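Alanine dehydrogenase/pyridine nucleotide transhydrogenase (Mycobacterium smegmatis str. MC2 155, PDB 3P2Y) probably couples hydride transfer between NADH and NADP to proton pumping across the membrane, as part of a proton-translocating transhydrogenase. Local coordinates at residues A[221-225]-A[226-230]; A[282-286]-A[287-291]; A[349-352]-A[353-357]. One frame throughout, in Å; residues are numbered along the deposited sequence. Where two conformers were deposited one is given.

Contact 1. Residues A[221-225]-A[226-230]; sequences EQVRS and VGAQW
Just past helix 220-225, G227 takes a positive phi (81°) and acts as the C-prime residue of a Schellman motif in which A228 N donates to V223 O at 3.2 Å while G227 N donates to R224 O at 3.0 Å. The inner bond is bent at the acceptor: G227 N stands well above the carbonyl plane of R224, away from its lone pairs. The motif turns the chain from the helix into strand 229-230 of the beta-alpha-beta unit that begins with strand 209-213, at an edge of the mixed seven-stranded sheet, probably a Rossmann-type nucleotide-binding domain. A further bond comes from the S225 side chain, OG donating to Q222 O at 2.6 Å.

Beyond the turn the chain doubles back along the helix. The two methyls of V223 divide the work: CG1, anti to the backbone N (chi1 166°), lies 3.7 Å from A228 CB, whereas CG2 meets the W230 ring at its edge, 3.8 Å from CE3. V226 and A228 turn to L200 of helix 194-206, tying the connection to the neighbouring helix. On the outer side the extended R224 lays one guanidinium face against W230 CB, and the planes of guanidinium and indole are 60° apart. A water in the guanidinium plane accepts from both R224 NE and W230 N, at 3.2 Å each.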
ATOM      1  N   GLU A 221      14.563   8.170 -23.177  1.00 11.31           N
ATOM      2  CA  GLU A 221      13.476   9.103 -23.444  0.70 11.95           C
ATOM      3  C   GLU A 221      12.229   8.787 -22.641  1.00 11.40           C
ATOM      4  O   GLU A 221      11.583   9.688 -22.127  1.00 10.82           O
ATOM      5  CB  GLU A 221      13.129   9.126 -24.937  0.70 12.05           C
ATOM      6  CG  GLU A 221      14.122   9.956 -25.785  0.70 13.27           C
ATOM      7  CD  GLU A 221      15.278   9.152 -26.384  0.70 14.52           C
ATOM      8  OE1 GLU A 221      15.787   8.158 -25.760  0.70 13.91           O
ATOM      9  OE2 GLU A 221      15.692   9.522 -27.517  0.70 13.06           O
ATOM     10  N   GLN A 222      11.903   7.496 -22.544  1.00 12.08           N
ATOM     11  CA  GLN A 222      10.714   7.091 -21.771  1.00 13.36           C
ATOM     12  C   GLN A 222      10.879   7.423 -20.283  1.00 11.98           C
ATOM     13  O   GLN A 222       9.953   7.950 -19.651  1.00 12.43           O
ATOM     14  CB  GLN A 222      10.384   5.605 -21.987  1.00 14.44           C
ATOM     15  CG  GLN A 222       9.947   5.290 -23.462  1.00 19.71           C
ATOM     16  CD  GLN A 222       9.841   3.792 -23.730  1.00 26.94           C
ATOM     17  OE1 GLN A 222      10.721   3.013 -23.364  1.00 26.68           O
ATOM     18  NE2 GLN A 222       8.740   3.381 -24.356  1.00 32.86           N
ATOM     19  N   VAL A 223      12.057   7.130 -19.740  1.00 11.35           N
ATOM     20  CA  VAL A 223      12.374   7.426 -18.330  1.00  9.69           C
ATOM     21  C   VAL A 223      12.245   8.916 -18.071  1.00 10.82           C
ATOM     22  O   VAL A 223      11.592   9.342 -17.104  1.00  8.87           O
ATOM     23  CB  VAL A 223      13.804   6.915 -17.987  1.00 10.05           C
ATOM     24  CG1 VAL A 223      14.362   7.476 -16.657  1.00  7.91           C
ATOM     25  CG2 VAL A 223      13.836   5.361 -18.003  1.00  8.69           C
ATOM     26  N   ARG A 224      12.827   9.732 -18.958  1.00 10.17           N
ATOM     27  CA  ARG A 224      12.710  11.168 -18.798  1.00 11.07           C
ATOM     28  C   ARG A 224      11.263  11.693 -18.930  1.00 11.34           C
ATOM     29  O   ARG A 224      10.896  12.669 -18.258  1.00 11.12           O
ATOM     30  CB  ARG A 224      13.669  11.874 -19.770  1.00 11.30           C
ATOM     31  CG  ARG A 224      15.134  11.676 -19.366  1.00 11.53           C
ATOM     32  CD  ARG A 224      16.078  12.126 -20.501  1.00 12.84           C
ATOM     33  NE  ARG A 224      17.479  12.000 -20.079  1.00 12.25           N
ATOM     34  CZ  ARG A 224      18.464  11.512 -20.816  1.00 13.85           C
ATOM     35  NH1 ARG A 224      18.235  11.052 -22.040  1.00 10.89           N
ATOM     36  NH2 ARG A 224      19.686  11.417 -20.289  1.00 13.42           N
ATOM     37  N   SER A 225      10.455  11.036 -19.769  1.00 12.45           N
ATOM     38  CA  SER A 225       9.090  11.495 -20.082  1.00 12.98           C
ATOM     39  C   SER A 225       8.185  11.371 -18.842  1.00 13.61           C
ATOM     40  O   SER A 225       7.170  12.057 -18.773  1.00 13.95           O
ATOM     41  CB  SER A 225       8.476  10.706 -21.249  1.00 13.29           C
ATOM     42  OG  SER A 225       8.074   9.392 -20.811  1.00 13.72           O
ATOM     43  N   VAL A 226       8.553  10.503 -17.881  1.00 12.48           N
ATOM     44  CA  VAL A 226       7.806  10.382 -16.618  1.00 12.61           C
ATOM     45  C   VAL A 226       8.473  11.119 -15.449  1.00 12.61           C
ATOM     46  O   VAL A 226       8.090  10.959 -14.273  1.00 12.21           O
ATOM     47  CB  VAL A 226       7.448   8.888 -16.261  1.00 13.18           C
ATOM     48  CG1 VAL A 226       6.550   8.316 -17.345  1.00 14.12           C
ATOM     49  CG2 VAL A 226       8.718   8.006 -16.055  1.00 11.36           C
ATOM     50  N   GLY A 227       9.452  11.952 -15.783  1.00 11.46           N
ATOM     51  CA  GLY A 227      10.066  12.857 -14.804  1.00 12.68           C
ATOM     52  C   GLY A 227      11.117  12.221 -13.923  1.00 11.76           C
ATOM     53  O   GLY A 227      11.412  12.748 -12.844  1.00 12.75           O
ATOM     54  N   ALA A 228      11.682  11.105 -14.395  1.00 10.82           N
ATOM     55  CA  ALA A 228      12.769  10.424 -13.700  1.00 10.42           C
ATOM     56  C   ALA A 228      14.114  10.774 -14.321  1.00 11.47           C
ATOM     57  O   ALA A 228      14.187  11.099 -15.513  1.00 11.37           O
ATOM     58  CB  ALA A 228      12.556   8.883 -13.772  1.00  9.62           C
ATOM     59  N   GLN A 229      15.149  10.713 -13.486  1.00 12.08           N
ATOM     60  CA  GLN A 229      16.534  10.804 -13.944  0.60 13.36           C
ATOM     61  C   GLN A 229      16.928   9.498 -14.624  1.00 12.80           C
ATOM     62  O   GLN A 229      16.547   8.428 -14.183  1.00 12.14           O
ATOM     63  CB  GLN A 229      17.484  11.025 -12.759  0.60 14.09           C
ATOM     64  CG  GLN A 229      17.319  12.362 -12.036  0.60 19.25           C
ATOM     65  CD  GLN A 229      18.515  12.681 -11.154  0.60 21.95           C
ATOM     66  OE1 GLN A 229      19.636  12.810 -11.641  0.60 27.92           O
ATOM     67  NE2 GLN A 229      18.284  12.803  -9.856  0.60 25.04           N
ATOM     68  N   TRP A 230      17.701   9.606 -15.691  1.00 13.02           N
ATOM     69  CA  TRP A 230      18.260   8.441 -16.370  1.00 13.65           C
ATOM     70  C   TRP A 230      19.619   8.115 -15.765  1.00 15.46           C
ATOM     71  O   TRP A 230      20.542   8.946 -15.801  1.00 15.42           O
ATOM     72  CB  TRP A 230      18.395   8.751 -17.863  1.00 13.19           C
ATOM     73  CG  TRP A 230      19.120   7.713 -18.715  1.00 13.25           C
ATOM     74  CD1 TRP A 230      20.311   7.904 -19.425  1.00 17.54           C
ATOM     75  CD2 TRP A 230      18.674   6.395 -19.035  1.00 13.02           C
ATOM     76  NE1 TRP A 230      20.616   6.760 -20.143  1.00 16.22           N
ATOM     77  CE2 TRP A 230      19.635   5.821 -19.914  1.00 15.43           C
ATOM     78  CE3 TRP A 230      17.545   5.628 -18.664  1.00 11.13           C
ATOM     79  CZ2 TRP A 230      19.509   4.509 -20.422  1.00 16.58           C
ATOM     80  CZ3 TRP A 230      17.419   4.311 -19.175  1.00 13.45           C
ATOM     81  CH2 TRP A 230      18.401   3.777 -20.064  1.00 14.59           C
TER
HETATM   82  O   HOH W   1      18.199  12.444 -16.966  1.00 17.11           O

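Contact 2. Residues A[282-286]-A[287-291]; sequences RLVTA and AAATG
V284 and T285 meet the first turn of helix 286-290 in a compact example of N-capping, with T285 as the N-cap residue. A287, first of its segment, sets its CB 3.9 Å from T285 OG1. At A288 the cap itself is made: the backbone N donates to T285 OG1 at 3.0 Å, with an N-H...O angle of 157°. The hydroxyl gets there because chi1 of T285 (60°) places OG1 between the backbone N and the carbonyl carbon, leaning over the helix start. The same oxygen lies 3.4 Å from A288 CB and is hydrogen-bonded to E260 OE1, so it links the cap to the adjoining helix 249-263.

Next comes A289, whose N donates to T285 O at 3.1 Å, the first i to i+4 bond of the helix. V284 CG1 packs against this turn, 4.1 Å from both A288 CB and A289 CB, while its side chain also reaches I263 and L190 of strand 186-190. T290 then grips A286 O twice: its N donates at 3.0 Å, and its OG1, with chi1 of -60°, donates at 2.7 Å from above the carbonyl plane.

Two carboxylates meet this helix start, E260 at the T285 hydroxyl and E310 at A286 N. Negative charge beside the positive end of the helix dipole would probably be favourable, and A286 O, which accepts two hydrogen bonds, satisfies the T290 hydroxyl within the helix.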
ATOM      1  N   ARG A 282      20.362 -10.991 -12.819  1.00 24.20           N
ATOM      2  CA  ARG A 282      20.797 -10.500 -11.513  1.00 25.44           C
ATOM      3  C   ARG A 282      21.189  -9.022 -11.581  1.00 24.69           C
ATOM      4  O   ARG A 282      22.137  -8.656 -12.263  1.00 25.96           O
ATOM      5  CB  ARG A 282      21.957 -11.370 -10.979  1.00 26.70           C
ATOM      6  CG  ARG A 282      22.459 -10.990  -9.600  1.00 30.36           C
ATOM      7  CD  ARG A 282      21.440 -11.305  -8.478  1.00 35.68           C
ATOM      8  NE  ARG A 282      20.985 -12.699  -8.434  1.00 39.17           N
ATOM      9  CZ  ARG A 282      21.721 -13.737  -8.017  1.00 41.41           C
ATOM     10  NH1 ARG A 282      22.985 -13.571  -7.617  1.00 41.65           N
ATOM     11  NH2 ARG A 282      21.186 -14.957  -8.011  1.00 40.95           N
ATOM     12  N   LEU A 283      20.450  -8.169 -10.882  1.00 23.41           N
ATOM     13  CA  LEU A 283      20.710  -6.729 -10.912  1.00 22.15           C
ATOM     14  C   LEU A 283      21.087  -6.145  -9.558  1.00 21.31           C
ATOM     15  O   LEU A 283      21.692  -5.062  -9.496  1.00 22.11           O
ATOM     16  CB  LEU A 283      19.481  -5.982 -11.447  1.00 21.90           C
ATOM     17  CG  LEU A 283      18.939  -6.356 -12.835  1.00 23.44           C
ATOM     18  CD1 LEU A 283      17.552  -5.736 -13.027  1.00 24.20           C
ATOM     19  CD2 LEU A 283      19.883  -5.882 -13.917  1.00 26.76           C
ATOM     20  N   VAL A 284      20.679  -6.819  -8.484  1.00 19.12           N
ATOM     21  CA  VAL A 284      20.924  -6.336  -7.129  1.00 17.83           C
ATOM     22  C   VAL A 284      21.671  -7.449  -6.401  1.00 18.58           C
ATOM     23  O   VAL A 284      21.076  -8.454  -5.992  1.00 18.44           O
ATOM     24  CB  VAL A 284      19.609  -5.984  -6.392  1.00 16.99           C
ATOM     25  CG1 VAL A 284      19.871  -5.552  -4.929  1.00 16.50           C
ATOM     26  CG2 VAL A 284      18.826  -4.868  -7.158  1.00 13.01           C
ATOM     27  N   THR A 285      22.974  -7.260  -6.244  1.00 19.28           N
ATOM     28  CA  THR A 285      23.802  -8.234  -5.518  1.00 20.21           C
ATOM     29  C   THR A 285      23.478  -8.175  -4.036  1.00 19.94           C
ATOM     30  O   THR A 285      22.894  -7.197  -3.542  1.00 18.84           O
ATOM     31  CB  THR A 285      25.304  -7.893  -5.668  1.00 20.42           C
ATOM     32  OG1 THR A 285      25.538  -6.583  -5.135  1.00 20.05           O
ATOM     33  CG2 THR A 285      25.743  -7.949  -7.131  1.00 21.83           C
ATOM     34  N   ALA A 286      23.904  -9.209  -3.306  1.00 20.58           N
ATOM     35  CA  ALA A 286      23.814  -9.185  -1.852  1.00 20.96           C
ATOM     36  C   ALA A 286      24.446  -7.919  -1.251  1.00 21.05           C
ATOM     37  O   ALA A 286      23.860  -7.316  -0.349  1.00 21.13           O
ATOM     38  CB  ALA A 286      24.454 -10.442  -1.262  1.00 21.71           C
ATOM     39  N   ALA A 287      25.631  -7.531  -1.738  1.00 21.28           N
ATOM     40  CA  ALA A 287      26.337  -6.338  -1.241  1.00 21.89           C
ATOM     41  C   ALA A 287      25.558  -5.040  -1.480  1.00 21.27           C
ATOM     42  O   ALA A 287      25.547  -4.145  -0.624  1.00 21.58           O
ATOM     43  CB  ALA A 287      27.708  -6.231  -1.872  1.00 22.63           C
ATOM     44  N   ALA A 288      24.944  -4.931  -2.657  1.00 20.24           N
ATOM     45  CA  ALA A 288      24.135  -3.748  -3.001  1.00 19.76           C
ATOM     46  C   ALA A 288      22.987  -3.594  -2.012  1.00 19.90           C
ATOM     47  O   ALA A 288      22.807  -2.518  -1.440  1.00 20.40           O
ATOM     48  CB  ALA A 288      23.591  -3.856  -4.429  1.00 18.96           C
ATOM     49  N   ALA A 289      22.247  -4.685  -1.784  1.00 19.97           N
ATOM     50  CA  ALA A 289      21.096  -4.661  -0.875  1.00 20.36           C
ATOM     51  C   ALA A 289      21.544  -4.340   0.542  1.00 20.71           C
ATOM     52  O   ALA A 289      20.942  -3.512   1.212  1.00 19.91           O
ATOM     53  CB  ALA A 289      20.340  -5.989  -0.902  1.00 20.06           C
ATOM     54  N   THR A 290      22.624  -4.987   0.975  1.00 22.13           N
ATOM     55  CA  THR A 290      23.173  -4.822   2.321  1.00 23.69           C
ATOM     56  C   THR A 290      23.669  -3.406   2.585  1.00 23.32           C
ATOM     57  O   THR A 290      23.631  -2.928   3.735  1.00 24.01           O
ATOM     58  CB  THR A 290      24.343  -5.840   2.528  1.00 24.10           C
ATOM     59  OG1 THR A 290      23.823  -7.153   2.356  1.00 27.45           O
ATOM     60  CG2 THR A 290      24.957  -5.732   3.900  1.00 27.57           C
ATOM     61  N   GLY A 291      24.130  -2.750   1.522  1.00 22.17           N
ATOM     62  CA  GLY A 291      24.649  -1.378   1.591  1.00 20.43           C
ATOM     63  C   GLY A 291      23.567  -0.301   1.652  1.00 19.11           C
ATOM     64  O   GLY A 291      23.876   0.869   1.891  1.00 18.26           O
TER

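Contact 3. Residues A[349-352]-A[353-357]; sequences ALLD and LLLTD. With CA (calcium ion), chain D.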
ATOM      1  N   ALA A 349     -10.297  -8.173 -28.149  1.00 10.85           N
ATOM      2  CA  ALA A 349      -9.753  -7.583 -29.367  1.00 10.81           C
ATOM      3  C   ALA A 349      -9.222  -8.714 -30.268  1.00 11.70           C
ATOM      4  O   ALA A 349      -9.390  -8.659 -31.497  1.00 12.25           O
ATOM      5  CB  ALA A 349      -8.656  -6.515 -29.032  1.00 10.49           C
ATOM      6  N   LEU A 350      -8.565  -9.713 -29.678  1.00 11.90           N
ATOM      7  CA  LEU A 350      -8.089 -10.857 -30.463  1.00 12.91           C
ATOM      8  C   LEU A 350      -9.283 -11.659 -30.961  1.00 13.37           C
ATOM      9  O   LEU A 350      -9.326 -12.075 -32.122  1.00 14.98           O
ATOM     10  CB  LEU A 350      -7.185 -11.775 -29.637  1.00 13.35           C
ATOM     11  CG  LEU A 350      -6.782 -13.097 -30.324  1.00 14.06           C
ATOM     12  CD1 LEU A 350      -5.940 -12.782 -31.575  1.00 16.56           C
ATOM     13  CD2 LEU A 350      -6.017 -14.029 -29.377  1.00 13.96           C
ATOM     14  N   LEU A 351     -10.246 -11.889 -30.080  1.00 13.34           N
ATOM     15  CA  LEU A 351     -11.411 -12.685 -30.440  1.00 13.89           C
ATOM     16  C   LEU A 351     -12.124 -12.071 -31.657  1.00 14.98           C
ATOM     17  O   LEU A 351     -12.583 -12.807 -32.562  1.00 15.56           O
ATOM     18  CB  LEU A 351     -12.363 -12.781 -29.241  1.00 12.77           C
ATOM     19  CG  LEU A 351     -13.722 -13.457 -29.505  1.00 15.26           C
ATOM     20  CD1 LEU A 351     -13.520 -14.917 -29.972  1.00 16.58           C
ATOM     21  CD2 LEU A 351     -14.617 -13.373 -28.235  1.00 17.91           C
ATOM     22  N   ASP A 352     -12.190 -10.740 -31.707  1.00 15.85           N
ATOM     23  CA  ASP A 352     -12.859 -10.049 -32.818  1.00 18.85           C
ATOM     24  C   ASP A 352     -12.194 -10.367 -34.158  1.00 19.79           C
ATOM     25  O   ASP A 352     -12.876 -10.347 -35.201  1.00 19.34           O
ATOM     26  CB  ASP A 352     -12.907  -8.518 -32.619  1.00 19.72           C
ATOM     27  CG  ASP A 352     -13.925  -8.077 -31.554  1.00 24.07           C
ATOM     28  OD1 ASP A 352     -14.786  -8.880 -31.123  1.00 29.06           O
ATOM     29  OD2 ASP A 352     -13.850  -6.906 -31.140  1.00 26.92           O
ATOM     30  N   LEU A 353     -10.883 -10.642 -34.149  1.00 19.96           N
ATOM     31  CA  LEU A 353     -10.201 -11.096 -35.368  1.00 21.81           C
ATOM     32  C   LEU A 353     -10.703 -12.447 -35.798  1.00 22.60           C
ATOM     33  O   LEU A 353     -10.823 -12.717 -37.009  1.00 23.87           O
ATOM     34  CB  LEU A 353      -8.684 -11.215 -35.183  1.00 22.00           C
ATOM     35  CG  LEU A 353      -7.848  -9.964 -34.975  1.00 23.83           C
ATOM     36  CD1 LEU A 353      -6.370 -10.336 -35.088  1.00 23.52           C
ATOM     37  CD2 LEU A 353      -8.201  -8.876 -36.000  1.00 26.89           C
ATOM     38  N   LEU A 354     -10.968 -13.306 -34.815  1.00 21.76           N
ATOM     39  CA  LEU A 354     -11.322 -14.696 -35.071  1.00 22.31           C
ATOM     40  C   LEU A 354     -12.777 -14.878 -35.450  1.00 23.79           C
ATOM     41  O   LEU A 354     -13.138 -15.913 -36.020  1.00 25.13           O
ATOM     42  CB  LEU A 354     -11.025 -15.559 -33.859  1.00 21.45           C
ATOM     43  CG  LEU A 354      -9.643 -15.396 -33.230  1.00 19.47           C
ATOM     44  CD1 LEU A 354      -9.588 -16.280 -32.025  1.00 19.05           C
ATOM     45  CD2 LEU A 354      -8.493 -15.733 -34.200  1.00 19.67           C
ATOM     46  N   LEU A 355     -13.617 -13.904 -35.119  1.00 23.75           N
ATOM     47  CA  LEU A 355     -15.049 -14.033 -35.401  1.00 25.64           C
ATOM     48  C   LEU A 355     -15.400 -13.423 -36.751  1.00 26.41           C
ATOM     49  O   LEU A 355     -14.883 -12.383 -37.119  1.00 26.55           O
ATOM     50  CB  LEU A 355     -15.890 -13.363 -34.303  1.00 25.29           C
ATOM     51  CG  LEU A 355     -15.794 -13.920 -32.886  1.00 26.01           C
ATOM     52  CD1 LEU A 355     -16.531 -12.989 -31.918  1.00 25.45           C
ATOM     53  CD2 LEU A 355     -16.320 -15.353 -32.789  1.00 27.81           C
ATOM     54  N   THR A 356     -16.275 -14.105 -37.478  1.00 28.50           N
ATOM     55  CA  THR A 356     -16.904 -13.558 -38.674  1.00 30.27           C
ATOM     56  C   THR A 356     -18.412 -13.697 -38.447  1.00 31.08           C
ATOM     57  O   THR A 356     -18.846 -14.186 -37.397  1.00 31.02           O
ATOM     58  CB  THR A 356     -16.450 -14.327 -39.955  1.00 30.59           C
ATOM     59  OG1 THR A 356     -16.875 -15.688 -39.876  1.00 30.32           O
ATOM     60  CG2 THR A 356     -14.922 -14.297 -40.120  1.00 31.37           C
ATOM     61  N   ASP A 357     -19.230 -13.269 -39.409  1.00 33.34           N
ATOM     62  CA  ASP A 357     -20.671 -13.490 -39.301  1.00 34.86           C
ATOM     63  C   ASP A 357     -20.965 -14.997 -39.215  1.00 35.64           C
ATOM     64  O   ASP A 357     -21.958 -15.397 -38.599  1.00 36.68           O
ATOM     65  CB  ASP A 357     -21.431 -12.840 -40.469  1.00 35.41           C
TER
HETATM   66 CA    CA D 363     -14.273  -9.994 -37.020  0.50 25.79          CA
HETATM   67  O   HOH W   2     -12.427 -10.586 -38.415  1.00 44.22           O
HETATM   68  O   HOH W   3     -15.907  -9.739 -35.458  1.00 40.60           O
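The C-terminal end of helix 336-354 forms part of a calcium site, built here from main-chain oxygens. D352 O binds the ion at 2.3 Å and L355 O at 2.5 Å, and two waters also bind it. One of these waters also donates to L353 O at 3.0 Å, linking a third carbonyl of the helix end to the ion. D352 thus uses its main-chain O for the metal and its carboxylate OD1 for a salt bridge to R51.

Behind the site, L351 and L355 cross their side chains, with L351 CG 3.7 Å from L355 CD1. L355 has already left helical geometry (psi 140°), which swings its carbonyl round to the calcium; its N keeps a weak bond to L351 O at 3.0 Å. L350 and L354 face the six-stranded parallel sheet, packing on I109 and F132 of strands 107-110 and 130-133, while L353 turns toward helix 367-372.

Carbonyls at a helix C-terminus carry the partial negative end of the helix dipole, which would probably favour a cation there. The result is typical of a helix C-terminal cation site formed by backbone carbonyls and water.

How the contacts relate
All three contacts sit at helix ends and show the ways in which a terminus can be satisfied: contact 1 by a Schellman turn, contact 2 by a side-chain N-cap, and contact 3 by a metal ion. Contact 1 supplies an edge strand of the seven-stranded sheet and contact 2 packs on its strand 186-190; their centres are 24 Å apart and their nearest atoms about 12 Å. Contact 3 instead packs against the six-stranded parallel sheet, with its centre 37 Å from that of contact 1 and 47 Å from that of contact 2, which lies across the chain's centre. Contact 3 alone holds ligands of a bound calcium ion.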